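Local coordinates for uncharacterized protein (Ruminococcus gnavus, PDB 4HYZ), which is of unknown function but belongs to the DUF3887 family and probably adopts an NTF2-like fold, in which a long helix packs across a curved antiparallel sheet, at residues E14-Q19 with E105-V110; M21-I26 with L101-D106; Q28-E33 with S54-L59. All coordinates share one frame; numbering follows the deposited sequence. Where two conformers were deposited one is given.

In the fold
Helix 13-28 runs across the antiparallel sheet, and contacts 1 and 2 are two successive steps along it. Their centres lie about 5 Å apart, and both end on the same hairpin, strand 95-103 with its loop into strand 109-113; they share Glu105 and Asp106. Contact 1 holds the early turns of the helix to the loop, contact 2 its later turns to strand 95-103 in the interior. Contact 3 lies where the chain leaves helix 13-28 and meets helix 49-60; its centre is about 15 Å from that of contact 2 and 20 Å from that of contact 1. Helix 13-28 thus lies along the sheet, its C-terminal end also near helix 49-60, consistent with an NTF2-like fold.

Contact 1. Residues E14-Q19 with E105-V110; sequences ETVRKQ and EDMNLV. With SO4 (sulfate ion), chain D.
Met107, a selenomethionine, lays its terminal methyl against the aliphatic part of Gln19, with CE 3.5 Å from Gln19 CB. The contact ties the early turns of helix 13-28 to the loop that joins strands 95-103 and 109-113, the last hairpin of what is probably an NTF2-like sheet. The two side chains run past each other in opposite directions. Met107 folds back at both chi2 (-56°) and chi3 (-57°), which brings its methyl over the helix surface between Gln19 and Val16. There Val16 crosses it at about a right angle, CG2 lying 4.1 Å from Met107 CE. Thr15, which is exposed, flanks the stem of the selenomethionine, its CG2 4.3 Å from Met107 CG. No hydrogen bond spans the two segments; the amide of Gln19 turns instead to Asp23. The loop itself is held from beside it, since Arg38 donates to both Met107 O and Asn108 OD1, while Asp104 OD1 receives Asn108 N. On the outer side sits a sulfate, probably from the crystallisation liquor, which Lys41 N also holds. Asn108 ND2 donates to its O4 over 2.7 Å in an essentially straight bond, 179° at the hydrogen.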
loop_
_atom_site.group_PDB
_atom_site.type_symbol
_atom_site.label_atom_id
_atom_site.label_comp_id
_atom_site.label_asym_id
_atom_site.label_seq_id
_atom_site.Cartn_x
_atom_site.Cartn_y
_atom_site.Cartn_z
ATOM N N GLU A 14 11.302 -1.942 12.808
ATOM C CA GLU A 14 11.630 -2.133 14.216
ATOM C C GLU A 14 12.187 -0.832 14.834
ATOM O O GLU A 14 11.719 -0.442 15.889
ATOM C CB GLU A 14 12.640 -3.303 14.326
ATOM C CG GLU A 14 12.845 -3.890 15.712
ATOM C CD GLU A 14 14.012 -4.864 15.858
ATOM O OE1 GLU A 14 14.845 -4.969 14.927
ATOM O OE2 GLU A 14 14.120 -5.481 16.943
ATOM N N THR A 15 13.125 -0.138 14.159
ATOM C CA THR A 15 13.708 1.124 14.632
ATOM C C THR A 15 12.617 2.192 14.720
ATOM O O THR A 15 12.566 2.935 15.695
ATOM C CB THR A 15 14.833 1.568 13.688
ATOM O OG1 THR A 15 15.782 0.533 13.675
ATOM C CG2 THR A 15 15.539 2.856 14.138
ATOM N N VAL A 16 11.766 2.269 13.688
ATOM C CA VAL A 16 10.713 3.272 13.629
ATOM C C VAL A 16 9.682 3.014 14.723
ATOM O O VAL A 16 9.342 3.966 15.417
ATOM C CB VAL A 16 10.069 3.360 12.232
ATOM C CG1 VAL A 16 8.796 4.244 12.244
ATOM C CG2 VAL A 16 11.097 3.895 11.233
ATOM N N ARG A 17 9.220 1.755 14.893
ATOM C CA ARG A 17 8.242 1.408 15.926
ATOM C C ARG A 17 8.806 1.743 17.312
ATOM O O ARG A 17 8.119 2.355 18.104
ATOM C CB ARG A 17 7.834 -0.081 15.841
ATOM C CG ARG A 17 6.837 -0.531 16.934
ATOM C CD ARG A 17 6.490 -2.011 16.858
ATOM N NE ARG A 17 5.938 -2.526 18.123
ATOM C CZ ARG A 17 6.632 -3.221 19.021
ATOM N NH1 ARG A 17 7.918 -3.473 18.825
ATOM N NH2 ARG A 17 6.050 -3.641 20.140
ATOM N N LYS A 18 10.068 1.366 17.585
ATOM C CA LYS A 18 10.717 1.587 18.859
ATOM C C LYS A 18 10.813 3.096 19.165
ATOM O O LYS A 18 10.456 3.499 20.289
ATOM C CB LYS A 18 12.082 0.880 18.928
ATOM C CG LYS A 18 12.767 1.006 20.286
ATOM C CD LYS A 18 14.181 0.434 20.269
ATOM C CE LYS A 18 14.814 0.367 21.653
ATOM N NZ LYS A 18 15.506 1.638 22.023
ATOM N N GLN A 19 11.217 3.919 18.174
ATOM C CA GLN A 19 11.322 5.372 18.360
ATOM C C GLN A 19 9.960 6.020 18.546
ATOM O O GLN A 19 9.855 6.948 19.340
ATOM C CB GLN A 19 12.061 6.046 17.189
ATOM C CG GLN A 19 12.449 7.502 17.495
ATOM C CD GLN A 19 13.491 7.588 18.581
ATOM O OE1 GLN A 19 14.619 7.143 18.398
ATOM N NE2 GLN A 19 13.103 8.033 19.775
ATOM N N GLU A 105 15.839 10.828 8.153
ATOM C CA GLU A 105 16.731 9.664 8.196
ATOM C C GLU A 105 17.551 9.599 9.499
ATOM O O GLU A 105 17.965 8.499 9.881
ATOM C CB GLU A 105 17.667 9.634 6.970
ATOM C CG GLU A 105 16.951 9.257 5.677
ATOM C CD GLU A 105 16.780 7.779 5.368
ATOM O OE1 GLU A 105 17.126 6.943 6.232
ATOM O OE2 GLU A 105 16.247 7.458 4.278
ATOM N N ASP A 106 17.772 10.759 10.179
ATOM C CA ASP A 106 18.482 10.799 11.474
ATOM C C ASP A 106 17.572 10.376 12.623
ATOM O O ASP A 106 17.991 10.413 13.775
ATOM C CB ASP A 106 19.089 12.183 11.749
ATOM C CG ASP A 106 20.273 12.503 10.857
ATOM O OD1 ASP A 106 20.775 11.582 10.177
ATOM O OD2 ASP A 106 20.705 13.672 10.844
HETATM N N MSE A 107 16.314 9.999 12.317
HETATM C CA MSE A 107 15.325 9.484 13.286
HETATM C C MSE A 107 14.879 10.543 14.298
HETATM O O MSE A 107 14.525 10.235 15.462
HETATM C CB MSE A 107 15.822 8.188 13.972
HETATM C CG MSE A 107 15.784 6.972 13.002
HETATM SE SE MSE A 107 14.014 6.646 12.232
HETATM C CE MSE A 107 12.929 6.429 13.834
ATOM N N ASN A 108 14.791 11.787 13.802
ATOM C CA ASN A 108 14.233 12.893 14.594
ATOM C C ASN A 108 12.878 13.242 13.987
ATOM O O ASN A 108 12.702 13.071 12.800
ATOM C CB ASN A 108 15.182 14.061 14.624
ATOM C CG ASN A 108 16.471 13.687 15.304
ATOM O OD1 ASN A 108 16.488 13.092 16.378
ATOM N ND2 ASN A 108 17.581 14.055 14.716
ATOM N N LEU A 109 11.919 13.679 14.784
ATOM C CA LEU A 109 10.573 13.971 14.277
ATOM C C LEU A 109 10.504 15.150 13.305
ATOM O O LEU A 109 11.152 16.177 13.499
ATOM C CB LEU A 109 9.607 14.257 15.439
ATOM C CG LEU A 109 9.302 13.099 16.393
ATOM C CD1 LEU A 109 8.687 13.648 17.708
ATOM C CD2 LEU A 109 8.369 12.071 15.736
ATOM N N VAL A 110 9.652 15.004 12.277
ATOM C CA VAL A 110 9.351 16.110 11.365
ATOM C C VAL A 110 7.858 16.415 11.512
ATOM O O VAL A 110 7.384 17.451 11.056
ATOM C CB VAL A 110 9.757 15.875 9.880
ATOM C CG1 VAL A 110 11.274 15.793 9.729
ATOM C CG2 VAL A 110 9.079 14.637 9.299
HETATM S S SO4 D . 18.534 16.371 12.319
HETATM O O1 SO4 D . 18.588 17.035 11.023
HETATM O O2 SO4 D . 19.795 15.645 12.511
HETATM O O3 SO4 D . 18.307 17.402 13.417
HETATM O O4 SO4 D . 17.478 15.395 12.326
#

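Contact 2. Residues M21-I26 with L101-D106; sequences MEDIEI and LAYDED
The carboxylate of Asp23 is gripped through both its oxygens: Tyr103 OH donates to OD2 over 2.7 Å, while Arg38 NE forms a salt bridge to OD1, which also receives Gln19 NE2. Tyrosine and acid come from opposite directions, one from strand 95-103 and the other from helix 13-28. Asp23 OD2 lies at the edge of the tyrosine ring, in the ring plane, and is 3.2 Å from Tyr103 CE1. Relative to the carboxylate, however, the hydroxyl comes from above, 41° out of its plane. The first torsion of Asp23 (chi1 -70°) sets its CG opposite the carbonyl carbon, and the carboxylate projects toward the strand.

Next to this polar pair the contact is apolar. Leu101 CD2 rests 4.0 Å from Asp23 CB, and the other branch, CD1, comes to 4.3 Å from Ile24 CG1. Leu101 and Tyr103 both face the helix, as alternate residues of one strand should, and the side chain of Ala102 between them points to the other face of the sheet. The axes of segment 21-26 and strand 101-103 approach to 10.7 Å, with 120° between their N-to-C directions, consistent with the long helix over the sheet of an NTF2-like fold. Leu109 of strand 109-113 touches both Asp23 and Tyr103, and Ile88 and Val90 of strand 81-92 lie against Ile24.

All four residues that meet here are buried, so a carboxylate in this place needs partners. With a tyrosine on one oxygen and an arginine and an amide on the other, both oxygens are satisfied, the rotation of the group is probably fixed, and the arginine would offset its negative charge.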
loop_
_atom_site.group_PDB
_atom_site.type_symbol
_atom_site.label_atom_id
_atom_site.label_comp_id
_atom_site.label_asym_id
_atom_site.label_seq_id
_atom_site.Cartn_x
_atom_site.Cartn_y
_atom_site.Cartn_z
HETATM N N MSE A 21 7.225 4.623 19.847
HETATM C CA MSE A 21 6.751 4.299 21.202
HETATM C C MSE A 21 7.436 5.189 22.252
HETATM O O MSE A 21 6.768 5.713 23.160
HETATM C CB MSE A 21 6.979 2.826 21.512
HETATM C CG MSE A 21 6.097 1.912 20.664
HETATM SE SE MSE A 21 6.264 0.085 21.273
HETATM C CE MSE A 21 8.078 -0.331 20.627
ATOM N N GLU A 22 8.748 5.410 22.093
ATOM C CA GLU A 22 9.513 6.294 23.007
ATOM C C GLU A 22 9.054 7.732 22.886
ATOM O O GLU A 22 8.858 8.389 23.883
ATOM C CB GLU A 22 11.004 6.214 22.696
ATOM C CG GLU A 22 11.624 4.968 23.268
ATOM C CD GLU A 22 12.943 4.554 22.668
ATOM O OE1 GLU A 22 13.353 5.128 21.634
ATOM O OE2 GLU A 22 13.527 3.582 23.193
ATOM N N ASP A 23 8.850 8.212 21.654
ATOM C CA ASP A 23 8.430 9.586 21.403
ATOM C C ASP A 23 7.000 9.851 21.897
ATOM O O ASP A 23 6.715 10.960 22.343
ATOM C CB ASP A 23 8.598 9.930 19.915
ATOM C CG ASP A 23 10.066 10.027 19.513
ATOM O OD1 ASP A 23 10.947 9.970 20.418
ATOM O OD2 ASP A 23 10.342 10.127 18.304
ATOM N N ILE A 24 6.108 8.844 21.848
ATOM C CA ILE A 24 4.742 9.027 22.366
ATOM C C ILE A 24 4.810 9.058 23.905
ATOM O O ILE A 24 4.099 9.848 24.517
ATOM C CB ILE A 24 3.739 7.985 21.817
ATOM C CG1 ILE A 24 3.463 8.279 20.331
ATOM C CG2 ILE A 24 2.425 7.945 22.642
ATOM C CD1 ILE A 24 2.942 7.066 19.561
ATOM N N GLU A 25 5.700 8.255 24.516
ATOM C CA GLU A 25 5.899 8.282 25.971
ATOM C C GLU A 25 6.444 9.636 26.408
ATOM O O GLU A 25 6.030 10.143 27.429
ATOM C CB GLU A 25 6.848 7.176 26.431
ATOM C CG GLU A 25 6.252 5.781 26.355
ATOM C CD GLU A 25 7.280 4.659 26.338
ATOM O OE1 GLU A 25 8.501 4.931 26.233
ATOM O OE2 GLU A 25 6.842 3.491 26.332
ATOM N N ILE A 26 7.343 10.241 25.631
ATOM C CA ILE A 26 7.896 11.575 25.941
ATOM C C ILE A 26 6.759 12.608 25.810
ATOM O O ILE A 26 6.672 13.499 26.640
ATOM C CB ILE A 26 9.148 11.914 25.074
ATOM C CG1 ILE A 26 10.381 11.016 25.456
ATOM C CG2 ILE A 26 9.522 13.393 25.199
ATOM C CD1 ILE A 26 11.390 10.670 24.104
ATOM N N LEU A 101 3.270 9.799 13.171
ATOM C CA LEU A 101 4.605 10.336 13.383
ATOM C C LEU A 101 5.414 10.165 12.136
ATOM O O LEU A 101 5.296 9.141 11.467
ATOM C CB LEU A 101 5.311 9.613 14.566
ATOM C CG LEU A 101 5.001 10.100 15.983
ATOM C CD1 LEU A 101 3.550 9.838 16.373
ATOM C CD2 LEU A 101 5.877 9.397 16.993
ATOM N N ALA A 102 6.259 11.143 11.831
ATOM C CA ALA A 102 7.147 11.077 10.680
ATOM C C ALA A 102 8.536 11.476 11.111
ATOM O O ALA A 102 8.697 12.345 11.967
ATOM C CB ALA A 102 6.633 11.958 9.538
ATOM N N TYR A 103 9.536 10.839 10.516
ATOM C CA TYR A 103 10.938 11.022 10.846
ATOM C C TYR A 103 11.776 11.343 9.650
ATOM O O TYR A 103 11.511 10.855 8.543
ATOM C CB TYR A 103 11.489 9.698 11.456
ATOM C CG TYR A 103 10.880 9.364 12.804
ATOM C CD1 TYR A 103 11.348 9.965 13.971
ATOM C CD2 TYR A 103 9.811 8.467 12.911
ATOM C CE1 TYR A 103 10.797 9.657 15.217
ATOM C CE2 TYR A 103 9.265 8.138 14.155
ATOM C CZ TYR A 103 9.754 8.750 15.304
ATOM O OH TYR A 103 9.209 8.495 16.536
ATOM N N ASP A 104 12.879 12.050 9.900
ATOM C CA ASP A 104 13.897 12.196 8.876
ATOM C C ASP A 104 14.840 10.972 9.039
ATOM O O ASP A 104 14.647 10.152 9.970
ATOM C CB ASP A 104 14.605 13.565 8.955
ATOM C CG ASP A 104 15.473 13.842 10.170
ATOM O OD1 ASP A 104 15.624 12.936 11.031
ATOM O OD2 ASP A 104 16.066 14.920 10.223
ATOM N N GLU A 105 15.839 10.828 8.153
ATOM C CA GLU A 105 16.731 9.664 8.196
ATOM C C GLU A 105 17.551 9.599 9.499
ATOM O O GLU A 105 17.965 8.499 9.881
ATOM C CB GLU A 105 17.667 9.634 6.970
ATOM C CG GLU A 105 16.951 9.257 5.677
ATOM C CD GLU A 105 16.780 7.779 5.368
ATOM O OE1 GLU A 105 17.126 6.943 6.232
ATOM O OE2 GLU A 105 16.247 7.458 4.278
ATOM N N ASP A 106 17.772 10.759 10.179
ATOM C CA ASP A 106 18.482 10.799 11.474
ATOM C C ASP A 106 17.572 10.376 12.623
ATOM O O ASP A 106 17.991 10.413 13.775
ATOM C CB ASP A 106 19.089 12.183 11.749
ATOM C CG ASP A 106 20.273 12.503 10.857
ATOM O OD1 ASP A 106 20.775 11.582 10.177
ATOM O OD2 ASP A 106 20.705 13.672 10.844
#

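Contact 3. Residues Q28-E33 with S54-L59; sequences QSKDYE and SYLKIL
Leu59 and Gln28 make the close-packed, more buried side of this contact. Leu59 CD2 sits over the start of the glutamine, 3.8 Å from Gln28 CA and 3.9 Å from Gln28 CG, and the two side chains cross at about a right angle. CG of Leu59 lies anti to its backbone N (chi1 174°), and the branches thereby reach across to Gln28. Tyr55, one turn earlier, puts its OH 4.1 Å from Gln28 CG, its ring plane nearly parallel to that of the Gln28 amide, 2° apart, while Leu59 CB lies over one face of the ring, toward the rim. The polar ends look beyond the contact: Gln28 NE2 is hydrogen-bonded to Tyr92 OH, and Tyr55 OH to Tyr99 OH.

The helix 49-60 here packs against the corner between two other helices. Lys30 is the first residue after helix 13-28 to leave helical backbone angles, with positive phi (73°), and Asp31 is the N-cap of helix 32-36, its OD1 accepting Ser34 N.

Toward solvent the distances are much the same, but Leu56 meets an exposed residue, Lys30: CD1 is 3.9 Å from Lys30 CB and CD2 4.0 Å from Lys30 CG. Beyond CG the lysine runs extended, and its NZ makes a long, weak ion pair with Glu60.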
loop_
_atom_site.group_PDB
_atom_site.type_symbol
_atom_site.label_atom_id
_atom_site.label_comp_id
_atom_site.label_asym_id
_atom_site.label_seq_id
_atom_site.Cartn_x
_atom_site.Cartn_y
_atom_site.Cartn_z
ATOM N N GLN A 28 3.508 12.010 26.306
ATOM C CA GLN A 28 2.624 11.781 27.464
ATOM C C GLN A 28 3.227 12.265 28.790
ATOM O O GLN A 28 2.479 12.447 29.746
ATOM C CB GLN A 28 2.244 10.298 27.606
ATOM C CG GLN A 28 1.340 9.772 26.488
ATOM C CD GLN A 28 1.272 8.262 26.461
ATOM O OE1 GLN A 28 2.032 7.524 27.131
ATOM N NE2 GLN A 28 0.369 7.760 25.666
ATOM N N SER A 29 4.562 12.451 28.871
ATOM C CA SER A 29 5.245 12.871 30.101
ATOM C C SER A 29 4.908 14.305 30.512
ATOM O O SER A 29 5.134 14.677 31.669
ATOM C CB SER A 29 6.755 12.725 29.933
ATOM O OG SER A 29 7.275 13.728 29.077
ATOM N N LYS A 30 4.367 15.109 29.567
ATOM C CA LYS A 30 3.967 16.526 29.732
ATOM C C LYS A 30 5.204 17.443 29.809
ATOM O O LYS A 30 5.063 18.640 30.059
ATOM C CB LYS A 30 3.015 16.765 30.941
ATOM C CG LYS A 30 1.775 15.867 30.945
ATOM C CD LYS A 30 0.777 16.236 32.034
ATOM C CE LYS A 30 -0.162 15.077 32.274
ATOM N NZ LYS A 30 -1.242 15.389 33.252
ATOM N N ASP A 31 6.406 16.896 29.545
ATOM C CA ASP A 31 7.658 17.662 29.515
ATOM C C ASP A 31 7.831 18.217 28.093
ATOM O O ASP A 31 8.347 17.523 27.208
ATOM C CB ASP A 31 8.849 16.778 29.945
ATOM C CG ASP A 31 10.173 17.487 30.098
ATOM O OD1 ASP A 31 10.357 18.549 29.473
ATOM O OD2 ASP A 31 11.041 16.966 30.804
ATOM N N TYR A 32 7.376 19.465 27.884
ATOM C CA TYR A 32 7.411 20.156 26.597
ATOM C C TYR A 32 8.828 20.221 25.987
ATOM O O TYR A 32 8.988 19.944 24.801
ATOM C CB TYR A 32 6.826 21.581 26.721
ATOM C CG TYR A 32 7.014 22.410 25.472
ATOM C CD1 TYR A 32 6.485 21.997 24.250
ATOM C CD2 TYR A 32 7.780 23.568 25.491
ATOM C CE1 TYR A 32 6.705 22.724 23.081
ATOM C CE2 TYR A 32 7.982 24.321 24.335
ATOM C CZ TYR A 32 7.458 23.887 23.128
ATOM O OH TYR A 32 7.667 24.628 21.995
ATOM N N GLU A 33 9.833 20.615 26.788
ATOM C CA GLU A 33 11.204 20.755 26.312
ATOM C C GLU A 33 11.813 19.410 25.875
ATOM O O GLU A 33 12.541 19.408 24.875
ATOM C CB GLU A 33 12.100 21.469 27.355
ATOM C CG GLU A 33 11.687 22.921 27.611
ATOM C CD GLU A 33 11.737 23.920 26.459
ATOM O OE1 GLU A 33 12.446 23.659 25.460
ATOM O OE2 GLU A 33 11.108 24.994 26.584
ATOM N N SER A 54 -2.451 22.100 24.069
ATOM C CA SER A 54 -3.738 21.760 23.453
ATOM C C SER A 54 -3.810 20.239 23.270
ATOM O O SER A 54 -4.843 19.628 23.555
ATOM C CB SER A 54 -3.917 22.482 22.120
ATOM O OG SER A 54 -4.036 23.881 22.321
ATOM N N TYR A 55 -2.685 19.625 22.869
ATOM C CA TYR A 55 -2.581 18.173 22.740
ATOM C C TYR A 55 -2.753 17.504 24.138
ATOM O O TYR A 55 -3.462 16.503 24.255
ATOM C CB TYR A 55 -1.247 17.763 22.074
ATOM C CG TYR A 55 -0.789 16.373 22.459
ATOM C CD1 TYR A 55 -1.384 15.240 21.906
ATOM C CD2 TYR A 55 0.226 16.185 23.402
ATOM C CE1 TYR A 55 -0.984 13.955 22.284
ATOM C CE2 TYR A 55 0.626 14.906 23.793
ATOM C CZ TYR A 55 0.034 13.794 23.217
ATOM O OH TYR A 55 0.440 12.539 23.598
ATOM N N LEU A 56 -2.120 18.071 25.179
ATOM C CA LEU A 56 -2.199 17.546 26.545
ATOM C C LEU A 56 -3.637 17.585 27.068
ATOM O O LEU A 56 -4.053 16.643 27.740
ATOM C CB LEU A 56 -1.262 18.294 27.506
ATOM C CG LEU A 56 0.270 18.173 27.275
ATOM C CD1 LEU A 56 1.016 18.881 28.393
ATOM C CD2 LEU A 56 0.737 16.703 27.176
ATOM N N LYS A 57 -4.401 18.651 26.726
ATOM C CA LYS A 57 -5.817 18.809 27.082
ATOM C C LYS A 57 -6.652 17.641 26.497
ATOM O O LYS A 57 -7.408 17.004 27.228
ATOM C CB LYS A 57 -6.366 20.165 26.576
ATOM C CG LYS A 57 -6.209 21.330 27.543
ATOM N N ILE A 58 -6.459 17.334 25.202
ATOM C CA ILE A 58 -7.148 16.244 24.497
ATOM C C ILE A 58 -6.660 14.888 25.049
ATOM O O ILE A 58 -7.477 13.986 25.249
ATOM C CB ILE A 58 -6.967 16.364 22.941
ATOM C CG1 ILE A 58 -7.601 17.677 22.420
ATOM C CG2 ILE A 58 -7.575 15.169 22.203
ATOM C CD1 ILE A 58 -6.948 18.250 21.165
ATOM N N LEU A 59 -5.341 14.762 25.308
ATOM C CA LEU A 59 -4.711 13.554 25.855
ATOM C C LEU A 59 -5.308 13.178 27.213
ATOM O O LEU A 59 -5.623 12.002 27.413
ATOM C CB LEU A 59 -3.173 13.705 25.971
ATOM C CG LEU A 59 -2.410 12.544 26.664
ATOM C CD1 LEU A 59 -2.482 11.263 25.842
ATOM C CD2 LEU A 59 -0.967 12.923 26.954
#